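Local coordinates for protein phosphoribosylformylglycinamidine synthase 2 (Thermus thermophilus, PDB 3VIU) that belongs to the AIR synthase-related (PurM-like) family, pairing two N-terminal-type with two C-terminal-type domains in one chain, and binds adenosine-5'-diphosphate and magnesium ion, at residues Y162-Y167 with Q449-S454; Q392-R397 with L580-G585; G568-E573 with V645-L650; G625-L630 with A652-A657. One frame throughout, in Å; residues are numbered along the deposited sequence.

Contact 1 joins the two N-terminal-type domains, whereas contacts 3 and 4 lie within the second C-terminal-type domain and contact 2 packs helix 391-399 against helix 578-584 of that domain. The centres of contacts 3 and 4 are about 8 Å apart, and those of contacts 2 and 4 about 12 Å, with Val394 packing on Phe654. The centres of contacts 1 and 2 are about 17 Å apart, yet Arg452 reaches Tyr581 and Tyr453 reaches Glu656. Along the sequence, contact 1 closes before contacts 3 and 4 open, and contact 2 before contact 4; pairs 1-2, 2-3 and 3-4 interleave. Spatially, contacts 2, 3 and 4 form a connected cluster, joined to contact 1 through Tyr581 and Glu656.

Contact 1. Residues Y162-Y167 with Q449-S454; sequences YFHEGY and QNPRYS
Tyr162 turns CG anti to its main-chain nitrogen (chi1 -159°), while Arg452 sets CG anti to its carbonyl carbon and runs extended from CG to NE; these torsions bring the guanidinium to the phenolic end of the tyrosine. The two planes stand 82° apart, with NE near the plane of the ring at its edge. The bond from Arg452 NE to Tyr162 OH is short at 2.7 Å but weak, its N-H...O angle being 116°. Both groups have stronger partners: Tyr162 OH bonds to Glu578, and Arg452 NH1 forms a salt bridge with Glu587, which also receives His164 NE2. The other imidazole nitrogen, ND1 of His164, accepts from Gly166 N at 2.8 Å, so the ring is held at both nitrogens while its CD2 lies 3.6 Å from Arg452 NH1.

Pro451 supplies the apolar part. Its CG comes over one face of the Tyr162 ring, 3.3 Å from CD1, and its CD makes a CH-pi contact 4.2 Å from the ring centroid. Its CB meets the edge of Tyr167, 3.5 Å from OH, a hydroxyl bonded to Thr538.

All six touching residues are buried. The end of strand 156-163, outermost in its sheet, thus meets the start of helix 451-456, with Asn450 at its N-cap position: an interface between paired PurM-like N-terminal domains, consistent with an internally duplicated member of the family.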
# COMPACT_ATOMS: atom_id res chain seq x y z
N TYR A 162 -2.35 -0.02 -12.72
CA TYR A 162 -3.53 -0.37 -13.50
C TYR A 162 -4.15 0.85 -14.17
O TYR A 162 -4.24 1.92 -13.58
CB TYR A 162 -4.56 -1.07 -12.62
CG TYR A 162 -5.54 -1.88 -13.44
CD1 TYR A 162 -6.68 -1.29 -14.00
CD2 TYR A 162 -5.26 -3.21 -13.76
CE1 TYR A 162 -7.50 -2.01 -14.87
CE2 TYR A 162 -6.07 -3.93 -14.63
CZ TYR A 162 -7.19 -3.32 -15.18
OH TYR A 162 -7.95 -4.02 -16.09
N PHE A 163 -4.56 0.68 -15.43
CA PHE A 163 -5.18 1.78 -16.16
C PHE A 163 -6.67 1.50 -16.26
O PHE A 163 -7.08 0.40 -16.62
CB PHE A 163 -4.56 1.91 -17.56
CG PHE A 163 -3.08 2.19 -17.54
CD1 PHE A 163 -2.16 1.15 -17.47
CD2 PHE A 163 -2.61 3.50 -17.62
CE1 PHE A 163 -0.78 1.40 -17.48
CE2 PHE A 163 -1.23 3.77 -17.62
CZ PHE A 163 -0.32 2.72 -17.55
N HIS A 164 -7.49 2.51 -15.95
CA HIS A 164 -8.93 2.32 -15.97
C HIS A 164 -9.73 3.62 -16.14
O HIS A 164 -9.34 4.69 -15.66
CB HIS A 164 -9.35 1.59 -14.69
CG HIS A 164 -10.77 1.12 -14.67
ND1 HIS A 164 -11.84 1.97 -14.46
CD2 HIS A 164 -11.30 -0.12 -14.80
CE1 HIS A 164 -12.96 1.27 -14.45
NE2 HIS A 164 -12.66 0.00 -14.66
N GLU A 165 -10.85 3.48 -16.84
CA GLU A 165 -11.79 4.55 -17.15
C GLU A 165 -12.22 5.34 -15.92
O GLU A 165 -12.31 6.57 -15.97
CB GLU A 165 -13.00 3.93 -17.87
CG GLU A 165 -14.32 4.69 -17.80
CD GLU A 165 -15.11 4.44 -16.53
OE1 GLU A 165 -15.31 3.26 -16.15
OE2 GLU A 165 -15.55 5.43 -15.90
N GLY A 166 -12.49 4.63 -14.82
CA GLY A 166 -12.94 5.30 -13.61
C GLY A 166 -11.93 6.20 -12.91
O GLY A 166 -12.28 6.89 -11.95
N TYR A 167 -10.69 6.21 -13.39
CA TYR A 167 -9.66 7.02 -12.77
C TYR A 167 -9.26 8.22 -13.62
O TYR A 167 -8.35 8.96 -13.25
CB TYR A 167 -8.42 6.17 -12.49
CG TYR A 167 -8.63 5.01 -11.53
CD1 TYR A 167 -8.92 5.22 -10.18
CD2 TYR A 167 -8.50 3.69 -11.97
CE1 TYR A 167 -9.07 4.15 -9.29
CE2 TYR A 167 -8.65 2.61 -11.10
CZ TYR A 167 -8.93 2.84 -9.76
OH TYR A 167 -9.05 1.77 -8.91
N GLN A 449 -5.06 -5.10 -5.65
CA GLN A 449 -6.46 -4.69 -5.78
C GLN A 449 -6.78 -4.66 -7.27
O GLN A 449 -5.97 -4.24 -8.10
CB GLN A 449 -6.78 -3.35 -5.09
CG GLN A 449 -6.64 -2.10 -5.91
CD GLN A 449 -7.77 -1.86 -6.90
OE1 GLN A 449 -8.96 -1.89 -6.55
NE2 GLN A 449 -7.40 -1.59 -8.14
N ASN A 450 -7.97 -5.17 -7.58
CA ASN A 450 -8.48 -5.26 -8.93
C ASN A 450 -9.67 -4.30 -9.06
O ASN A 450 -10.73 -4.54 -8.50
CB ASN A 450 -8.89 -6.71 -9.20
CG ASN A 450 -9.42 -6.94 -10.61
OD1 ASN A 450 -9.12 -7.96 -11.22
ND2 ASN A 450 -10.21 -5.99 -11.12
N PRO A 451 -9.51 -3.20 -9.80
CA PRO A 451 -10.58 -2.21 -9.98
C PRO A 451 -11.85 -2.70 -10.66
O PRO A 451 -12.94 -2.22 -10.35
CB PRO A 451 -9.90 -1.09 -10.75
CG PRO A 451 -8.87 -1.79 -11.53
CD PRO A 451 -8.30 -2.78 -10.54
N ARG A 452 -11.73 -3.65 -11.58
CA ARG A 452 -12.90 -4.18 -12.28
C ARG A 452 -13.80 -4.93 -11.30
O ARG A 452 -15.00 -4.68 -11.26
CB ARG A 452 -12.46 -5.10 -13.43
CG ARG A 452 -11.57 -4.40 -14.45
CD ARG A 452 -11.30 -5.26 -15.67
NE ARG A 452 -10.51 -4.55 -16.68
CZ ARG A 452 -10.90 -3.43 -17.30
NH1 ARG A 452 -12.07 -2.88 -17.00
NH2 ARG A 452 -10.13 -2.88 -18.22
N TYR A 453 -13.21 -5.81 -10.51
CA TYR A 453 -13.97 -6.56 -9.50
C TYR A 453 -14.58 -5.57 -8.51
O TYR A 453 -15.77 -5.64 -8.17
CB TYR A 453 -13.04 -7.48 -8.70
CG TYR A 453 -12.33 -8.57 -9.46
CD1 TYR A 453 -11.47 -9.45 -8.80
CD2 TYR A 453 -12.55 -8.77 -10.82
CE1 TYR A 453 -10.85 -10.50 -9.46
CE2 TYR A 453 -11.94 -9.82 -11.50
CZ TYR A 453 -11.09 -10.68 -10.81
OH TYR A 453 -10.49 -11.72 -11.47
N SER A 454 -13.75 -4.63 -8.06
CA SER A 454 -14.15 -3.64 -7.07
C SER A 454 -15.28 -2.69 -7.51
O SER A 454 -16.17 -2.38 -6.73
CB SER A 454 -12.90 -2.86 -6.63
OG SER A 454 -11.89 -3.73 -6.11
O HOH W 1 -8.94 0.00 -19.23

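Contact 2. Residues Q392-R397 with L580-G585; sequences QEVLRR and LYLLTG
Val394 is the first residue of helix 391-399 to meet helix 578-584, and it does so with both methyls: CG1 lies 4.3 Å from Leu582 CD2, and CG2 lies 4.4 Å from Leu583 CD2. Its carbonyl oxygen also sits near Leu582 CD2. The next two residues serve other neighbours, Leu395 packing on Trp706 and Arg396 pairing with Glu710.

At Arg397 the chain comes back to the interface. Its CB rests 3.7 Å from Leu582 CD2, and a bend at chi3 (67°) folds the guanidinium back over the same leucine. Leu582 therefore covers one face of the flat group, with both of its methyls 4.0 Å from Arg397 NE. Leu583 CD2 approaches the guanidinium obliquely, 4.0 Å from NH1, the two side chains crossing at about a right angle.

The segment axes pass 11.0 Å apart at 111°, so the helices touch over a short span and bury 220 Å² in total. No hydrogen bond crosses between the segments. The chemistry is van der Waals contact among branched side chains, with an arginine contributing its methylene and one face of its guanidinium, which implies an apolar, non-directional attachment at a partly exposed border.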
# COMPACT_ATOMS: atom_id res chain seq x y z
N GLN A 392 -5.25 -18.32 -30.12
CA GLN A 392 -3.88 -18.11 -30.58
C GLN A 392 -3.60 -16.62 -30.47
O GLN A 392 -2.51 -16.21 -30.07
CB GLN A 392 -3.71 -18.52 -32.04
CG GLN A 392 -3.43 -20.00 -32.28
CD GLN A 392 -2.10 -20.45 -31.72
OE1 GLN A 392 -1.17 -19.66 -31.58
NE2 GLN A 392 -1.99 -21.73 -31.40
N GLU A 393 -4.59 -15.82 -30.83
CA GLU A 393 -4.43 -14.38 -30.81
C GLU A 393 -4.87 -13.69 -29.51
O GLU A 393 -4.35 -12.63 -29.17
CB GLU A 393 -5.15 -13.76 -32.01
CG GLU A 393 -4.25 -12.80 -32.79
CD GLU A 393 -4.71 -11.37 -32.68
OE1 GLU A 393 -3.86 -10.46 -32.79
OE2 GLU A 393 -5.93 -11.15 -32.49
N VAL A 394 -5.81 -14.29 -28.79
CA VAL A 394 -6.25 -13.70 -27.54
C VAL A 394 -5.12 -13.61 -26.51
O VAL A 394 -4.99 -12.60 -25.82
CB VAL A 394 -7.43 -14.48 -26.93
CG1 VAL A 394 -7.61 -14.12 -25.46
CG2 VAL A 394 -8.70 -14.15 -27.70
N LEU A 395 -4.29 -14.65 -26.42
CA LEU A 395 -3.19 -14.63 -25.47
C LEU A 395 -2.20 -13.53 -25.83
O LEU A 395 -1.70 -12.83 -24.94
CB LEU A 395 -2.47 -15.99 -25.44
CG LEU A 395 -1.17 -16.04 -24.64
CD1 LEU A 395 -1.43 -15.67 -23.18
CD2 LEU A 395 -0.56 -17.43 -24.74
N ARG A 396 -1.91 -13.37 -27.12
CA ARG A 396 -0.99 -12.33 -27.56
C ARG A 396 -1.59 -10.95 -27.30
O ARG A 396 -0.88 -10.02 -26.92
CB ARG A 396 -0.66 -12.47 -29.06
CG ARG A 396 0.21 -13.68 -29.42
CD ARG A 396 0.84 -13.53 -30.82
NE ARG A 396 -0.14 -13.63 -31.90
CZ ARG A 396 -0.47 -14.77 -32.50
NH1 ARG A 396 0.10 -15.91 -32.14
NH2 ARG A 396 -1.39 -14.77 -33.46
N ARG A 397 -2.90 -10.82 -27.49
CA ARG A 397 -3.55 -9.54 -27.26
C ARG A 397 -3.60 -9.17 -25.78
O ARG A 397 -3.51 -7.99 -25.42
CB ARG A 397 -4.96 -9.54 -27.87
CG ARG A 397 -4.96 -9.52 -29.40
CD ARG A 397 -6.33 -9.85 -29.98
NE ARG A 397 -7.36 -8.85 -29.70
CZ ARG A 397 -8.66 -9.03 -29.91
NH1 ARG A 397 -9.11 -10.19 -30.40
NH2 ARG A 397 -9.53 -8.06 -29.64
N LEU A 580 -12.78 -10.44 -21.05
CA LEU A 580 -14.09 -9.88 -21.38
C LEU A 580 -13.90 -8.47 -21.93
O LEU A 580 -14.46 -8.11 -22.97
CB LEU A 580 -15.01 -9.83 -20.15
CG LEU A 580 -16.33 -9.06 -20.35
CD1 LEU A 580 -17.16 -9.72 -21.45
CD2 LEU A 580 -17.10 -9.02 -19.06
N TYR A 581 -13.10 -7.69 -21.21
CA TYR A 581 -12.83 -6.31 -21.61
C TYR A 581 -12.17 -6.24 -22.98
O TYR A 581 -12.47 -5.35 -23.77
CB TYR A 581 -11.92 -5.63 -20.59
CG TYR A 581 -11.52 -4.24 -21.00
CD1 TYR A 581 -12.43 -3.18 -20.93
CD2 TYR A 581 -10.24 -3.97 -21.46
CE1 TYR A 581 -12.08 -1.90 -21.30
CE2 TYR A 581 -9.87 -2.68 -21.85
CZ TYR A 581 -10.79 -1.65 -21.76
OH TYR A 581 -10.44 -0.38 -22.14
N LEU A 582 -11.25 -7.17 -23.24
CA LEU A 582 -10.55 -7.20 -24.52
C LEU A 582 -11.48 -7.52 -25.68
O LEU A 582 -11.34 -6.96 -26.76
CB LEU A 582 -9.43 -8.25 -24.48
CG LEU A 582 -8.72 -8.47 -25.81
CD1 LEU A 582 -7.70 -7.37 -26.02
CD2 LEU A 582 -8.02 -9.83 -25.83
N LEU A 583 -12.45 -8.41 -25.45
CA LEU A 583 -13.38 -8.81 -26.50
C LEU A 583 -14.65 -7.97 -26.66
O LEU A 583 -15.25 -7.96 -27.74
CB LEU A 583 -13.75 -10.29 -26.32
CG LEU A 583 -12.56 -11.26 -26.39
CD1 LEU A 583 -13.04 -12.67 -26.07
CD2 LEU A 583 -11.92 -11.21 -27.78
N THR A 584 -15.08 -7.29 -25.61
CA THR A 584 -16.30 -6.48 -25.70
C THR A 584 -16.02 -5.01 -25.46
O THR A 584 -16.86 -4.15 -25.74
CB THR A 584 -17.34 -6.91 -24.66
OG1 THR A 584 -16.87 -6.58 -23.34
CG2 THR A 584 -17.60 -8.41 -24.76
N GLY A 585 -14.83 -4.71 -24.96
CA GLY A 585 -14.49 -3.34 -24.68
C GLY A 585 -15.24 -2.86 -23.45
O GLY A 585 -15.19 -1.69 -23.10

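Contact 3. Residues G568-E573 with V645-L650; sequences GEERGE and VREEGL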
# COMPACT_ATOMS: atom_id res chain seq x y z
N GLY A 568 -6.23 -26.38 -7.75
CA GLY A 568 -7.49 -25.75 -8.12
C GLY A 568 -7.96 -26.26 -9.47
O GLY A 568 -7.42 -27.24 -9.98
N GLU A 569 -8.94 -25.59 -10.07
CA GLU A 569 -9.44 -26.03 -11.37
C GLU A 569 -9.16 -25.09 -12.54
O GLU A 569 -8.91 -23.89 -12.36
CB GLU A 569 -10.93 -26.36 -11.27
CG GLU A 569 -11.13 -27.78 -10.74
CD GLU A 569 -12.50 -28.03 -10.15
OE1 GLU A 569 -12.73 -29.17 -9.69
OE2 GLU A 569 -13.34 -27.10 -10.13
N GLU A 570 -9.20 -25.66 -13.74
CA GLU A 570 -8.90 -24.94 -14.97
C GLU A 570 -9.92 -23.89 -15.37
O GLU A 570 -9.57 -22.89 -16.00
CB GLU A 570 -8.75 -25.92 -16.14
CG GLU A 570 -7.92 -27.15 -15.82
CD GLU A 570 -7.73 -28.05 -17.02
OE1 GLU A 570 -8.68 -28.18 -17.83
OE2 GLU A 570 -6.64 -28.64 -17.16
N ARG A 571 -11.18 -24.12 -15.01
CA ARG A 571 -12.25 -23.20 -15.35
C ARG A 571 -12.27 -21.93 -14.53
O ARG A 571 -12.30 -21.97 -13.30
CB ARG A 571 -13.61 -23.87 -15.20
CG ARG A 571 -14.24 -24.29 -16.51
CD ARG A 571 -15.74 -24.49 -16.34
NE ARG A 571 -16.39 -24.93 -17.57
CZ ARG A 571 -16.36 -24.26 -18.72
NH1 ARG A 571 -15.71 -23.11 -18.81
NH2 ARG A 571 -17.00 -24.74 -19.78
N GLY A 572 -12.24 -20.79 -15.22
CA GLY A 572 -12.32 -19.50 -14.56
C GLY A 572 -13.63 -18.88 -15.02
O GLY A 572 -14.33 -19.46 -15.84
N GLU A 573 -13.98 -17.71 -14.50
CA GLU A 573 -15.21 -17.04 -14.91
C GLU A 573 -14.85 -15.83 -15.77
O GLU A 573 -13.72 -15.33 -15.71
CB GLU A 573 -16.03 -16.63 -13.68
CG GLU A 573 -16.13 -17.70 -12.60
CD GLU A 573 -16.97 -17.28 -11.39
OE1 GLU A 573 -16.78 -17.85 -10.30
OE2 GLU A 573 -17.84 -16.38 -11.54
N VAL A 645 -4.84 -28.95 -21.50
CA VAL A 645 -5.96 -28.36 -20.78
C VAL A 645 -7.18 -29.11 -21.30
O VAL A 645 -7.46 -29.09 -22.49
CB VAL A 645 -6.07 -26.84 -21.06
CG1 VAL A 645 -6.34 -26.60 -22.53
CG2 VAL A 645 -7.17 -26.25 -20.22
N ARG A 646 -7.88 -29.78 -20.39
CA ARG A 646 -9.04 -30.58 -20.76
C ARG A 646 -10.29 -29.85 -21.21
O ARG A 646 -11.16 -30.44 -21.86
CB ARG A 646 -9.39 -31.52 -19.62
CG ARG A 646 -8.36 -32.60 -19.47
CD ARG A 646 -8.74 -33.59 -18.42
NE ARG A 646 -7.69 -34.61 -18.30
CZ ARG A 646 -7.60 -35.47 -17.30
NH1 ARG A 646 -8.49 -35.44 -16.31
NH2 ARG A 646 -6.60 -36.34 -17.28
N GLU A 647 -10.40 -28.58 -20.87
CA GLU A 647 -11.57 -27.83 -21.28
C GLU A 647 -11.16 -26.75 -22.25
O GLU A 647 -10.19 -26.03 -22.01
CB GLU A 647 -12.24 -27.20 -20.08
CG GLU A 647 -12.66 -28.19 -19.03
CD GLU A 647 -13.06 -27.50 -17.74
OE1 GLU A 647 -12.16 -26.96 -17.07
OE2 GLU A 647 -14.26 -27.50 -17.42
N GLU A 648 -11.87 -26.65 -23.36
CA GLU A 648 -11.57 -25.60 -24.31
C GLU A 648 -12.58 -24.52 -24.00
O GLU A 648 -13.49 -24.72 -23.18
CB GLU A 648 -11.72 -26.11 -25.75
CG GLU A 648 -10.44 -25.99 -26.57
CD GLU A 648 -10.20 -24.59 -27.11
OE1 GLU A 648 -10.34 -23.62 -26.33
OE2 GLU A 648 -9.85 -24.46 -28.31
N GLY A 649 -12.45 -23.37 -24.64
CA GLY A 649 -13.36 -22.28 -24.38
C GLY A 649 -12.62 -21.22 -23.59
O GLY A 649 -11.69 -21.52 -22.84
N LEU A 650 -13.03 -19.98 -23.77
CA LEU A 650 -12.39 -18.86 -23.10
C LEU A 650 -12.35 -19.03 -21.59
O LEU A 650 -11.35 -18.73 -20.95
CB LEU A 650 -13.11 -17.56 -23.47
CG LEU A 650 -13.20 -17.28 -24.97
CD1 LEU A 650 -13.93 -15.97 -25.19
CD2 LEU A 650 -11.82 -17.22 -25.57
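The guanidinium of Arg571 and the carboxylate of Glu647 are turned 67° apart and approach obliquely, the side chains crossing at about a right angle. Glu647 OE2 lies 3.3 Å from Arg571 NE but well out of the guanidinium plane, so no N-H points at it and the salt bridge rests on charge alone. The same oxygen comes 3.3 Å from Arg571 CG, so the carboxylate also rests against the aliphatic stem. The stronger partner of Arg571 is Glu651, salt-bridged to NH1.

Glu570 is the buried member of the pair of acids. With CG anti to its carbonyl carbon and the chain extended beyond, its carboxylate reaches the main chain of the opposite loop: Arg646 N donates to OE1 at 3.1 Å, a weak bond with an N-H...O angle of 122°. Val645 CG2 packs 3.4 Å from the same oxygen. OE2 has its principal partner in Arg685, a salt bridge that probably offsets the nearness of Glu647, whose OE1 is 3.8 Å from Glu570 OE1.

Further along, Gly649 N donates to Glu648 OE1 at 2.7 Å, meeting it from above the carboxylate plane; Gly649 stands at the N-cap position of helix 650-653. Arg571, Arg646 and Glu647 also touch a crystal neighbour, so their outer ends may be influenced by the lattice.

The arrangement links two strand-to-helix loops, following strands 563-567 and 641-644 of one mixed sheet, far from the centre of the chain, within the second AIR synthase-type C-terminal domain.

Contact 4. Residues G625-L630 with A652-A657; sequences GLLLAL and ALFGEA
Leu627 can be followed outward from its CB, which lies 3.4 Å from the carbonyl oxygen of Leu653 and also near Phe654 CE1. Beyond CG the branches part: CD1 goes to Leu653 CD2 at 4.0 Å, while CD2 touches both Leu653 CB (3.7 Å) and Phe654 CZ (3.9 Å), which lie on the same side of it. Leu627 and Leu653 lie side by side and point the same way, and the phenyl ring is met obliquely by the CD2 methyl. Leu653 CB also covers one face of that ring, near its rim, so Leu653 touches both neighbours.

The backbone is equally close. Leu627 N donates to Leu653 O at 3.1 Å with an N-H...O angle of 168°, in the carbonyl plane, a nearly straight bond. One residue earlier, Leu626 N donates to a water at 2.9 Å, and this water also lies within hydrogen-bonding distance of Ala652 O and Gly655 O; it has more acceptors in reach than protons to give, so how they are shared is uncertain. Gly625 has its CA 3.3 Å from Gly655 O. This closeness depends on glycine, since a CB would run into the backbone of Phe654, and the positive phi favours glycine too. Nearby, Glu656 fastens the loop through Tyr453, Gly624 and Glu578.

Two amides near the start of helix 625-634 are thus met, one by the carbonyl of Leu653 at the end of helix 650-653, the other by a water. With every touching residue buried, the chemistry implies a largely apolar joint in which these two bonds supply the directional grip.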
# COMPACT_ATOMS: atom_id res chain seq x y z
N GLY A 625 -6.26 -15.34 -16.71
CA GLY A 625 -6.44 -16.78 -16.72
C GLY A 625 -5.21 -17.67 -16.79
O GLY A 625 -4.06 -17.21 -16.82
N LEU A 626 -5.48 -18.97 -16.83
CA LEU A 626 -4.46 -20.01 -16.87
C LEU A 626 -3.34 -19.82 -17.89
O LEU A 626 -2.17 -19.97 -17.56
CB LEU A 626 -5.12 -21.38 -17.09
CG LEU A 626 -4.14 -22.54 -17.28
CD1 LEU A 626 -3.24 -22.69 -16.06
CD2 LEU A 626 -4.91 -23.83 -17.52
N LEU A 627 -3.70 -19.50 -19.13
CA LEU A 627 -2.70 -19.32 -20.17
C LEU A 627 -1.76 -18.14 -19.92
O LEU A 627 -0.55 -18.25 -20.12
CB LEU A 627 -3.37 -19.21 -21.54
CG LEU A 627 -3.28 -20.45 -22.45
CD1 LEU A 627 -3.52 -21.72 -21.66
CD2 LEU A 627 -4.29 -20.33 -23.57
N LEU A 628 -2.32 -17.01 -19.49
CA LEU A 628 -1.46 -15.86 -19.24
C LEU A 628 -0.48 -16.20 -18.11
O LEU A 628 0.71 -15.92 -18.21
CB LEU A 628 -2.28 -14.62 -18.88
CG LEU A 628 -1.37 -13.40 -18.87
CD1 LEU A 628 -1.80 -12.45 -19.97
CD2 LEU A 628 -1.40 -12.72 -17.51
N ALA A 629 -0.98 -16.82 -17.04
CA ALA A 629 -0.12 -17.20 -15.92
C ALA A 629 1.02 -18.05 -16.46
O ALA A 629 2.19 -17.84 -16.14
CB ALA A 629 -0.91 -17.98 -14.88
N LEU A 630 0.66 -19.02 -17.29
CA LEU A 630 1.61 -19.94 -17.90
C LEU A 630 2.68 -19.18 -18.68
O LEU A 630 3.88 -19.46 -18.54
CB LEU A 630 0.85 -20.89 -18.82
CG LEU A 630 0.91 -22.41 -18.62
CD1 LEU A 630 1.08 -22.80 -17.17
CD2 LEU A 630 -0.37 -22.99 -19.18
N ALA A 652 -11.91 -21.54 -19.73
CA ALA A 652 -10.81 -22.37 -19.25
C ALA A 652 -9.43 -21.80 -19.56
O ALA A 652 -8.53 -21.90 -18.76
CB ALA A 652 -10.92 -23.77 -19.83
N LEU A 653 -9.27 -21.19 -20.72
CA LEU A 653 -7.97 -20.66 -21.08
C LEU A 653 -7.67 -19.27 -20.53
O LEU A 653 -6.52 -18.97 -20.19
CB LEU A 653 -7.82 -20.68 -22.61
CG LEU A 653 -8.10 -22.04 -23.28
CD1 LEU A 653 -8.06 -21.90 -24.79
CD2 LEU A 653 -7.07 -23.07 -22.82
N PHE A 654 -8.70 -18.44 -20.39
CA PHE A 654 -8.52 -17.06 -19.93
C PHE A 654 -9.42 -16.61 -18.80
O PHE A 654 -9.24 -15.51 -18.28
CB PHE A 654 -8.71 -16.12 -21.11
CG PHE A 654 -7.97 -16.54 -22.33
CD1 PHE A 654 -6.60 -16.35 -22.43
CD2 PHE A 654 -8.65 -17.13 -23.39
CE1 PHE A 654 -5.91 -16.74 -23.57
CE2 PHE A 654 -7.97 -17.52 -24.54
CZ PHE A 654 -6.59 -17.33 -24.63
N GLY A 655 -10.40 -17.43 -18.44
CA GLY A 655 -11.32 -17.07 -17.37
C GLY A 655 -10.57 -16.89 -16.07
O GLY A 655 -9.51 -17.49 -15.87
N GLU A 656 -11.10 -16.06 -15.18
CA GLU A 656 -10.42 -15.83 -13.91
C GLU A 656 -11.12 -16.49 -12.71
O GLU A 656 -12.34 -16.62 -12.69
CB GLU A 656 -10.27 -14.32 -13.69
CG GLU A 656 -9.89 -13.60 -14.97
CD GLU A 656 -9.65 -12.11 -14.80
OE1 GLU A 656 -10.26 -11.49 -13.90
OE2 GLU A 656 -8.86 -11.55 -15.60
N ALA A 657 -10.31 -16.92 -11.74
CA ALA A 657 -10.80 -17.55 -10.51
C ALA A 657 -9.68 -17.53 -9.48
O ALA A 657 -8.54 -17.84 -9.79
CB ALA A 657 -11.23 -18.99 -10.77
O HOH W 2 -8.19 -19.89 -16.57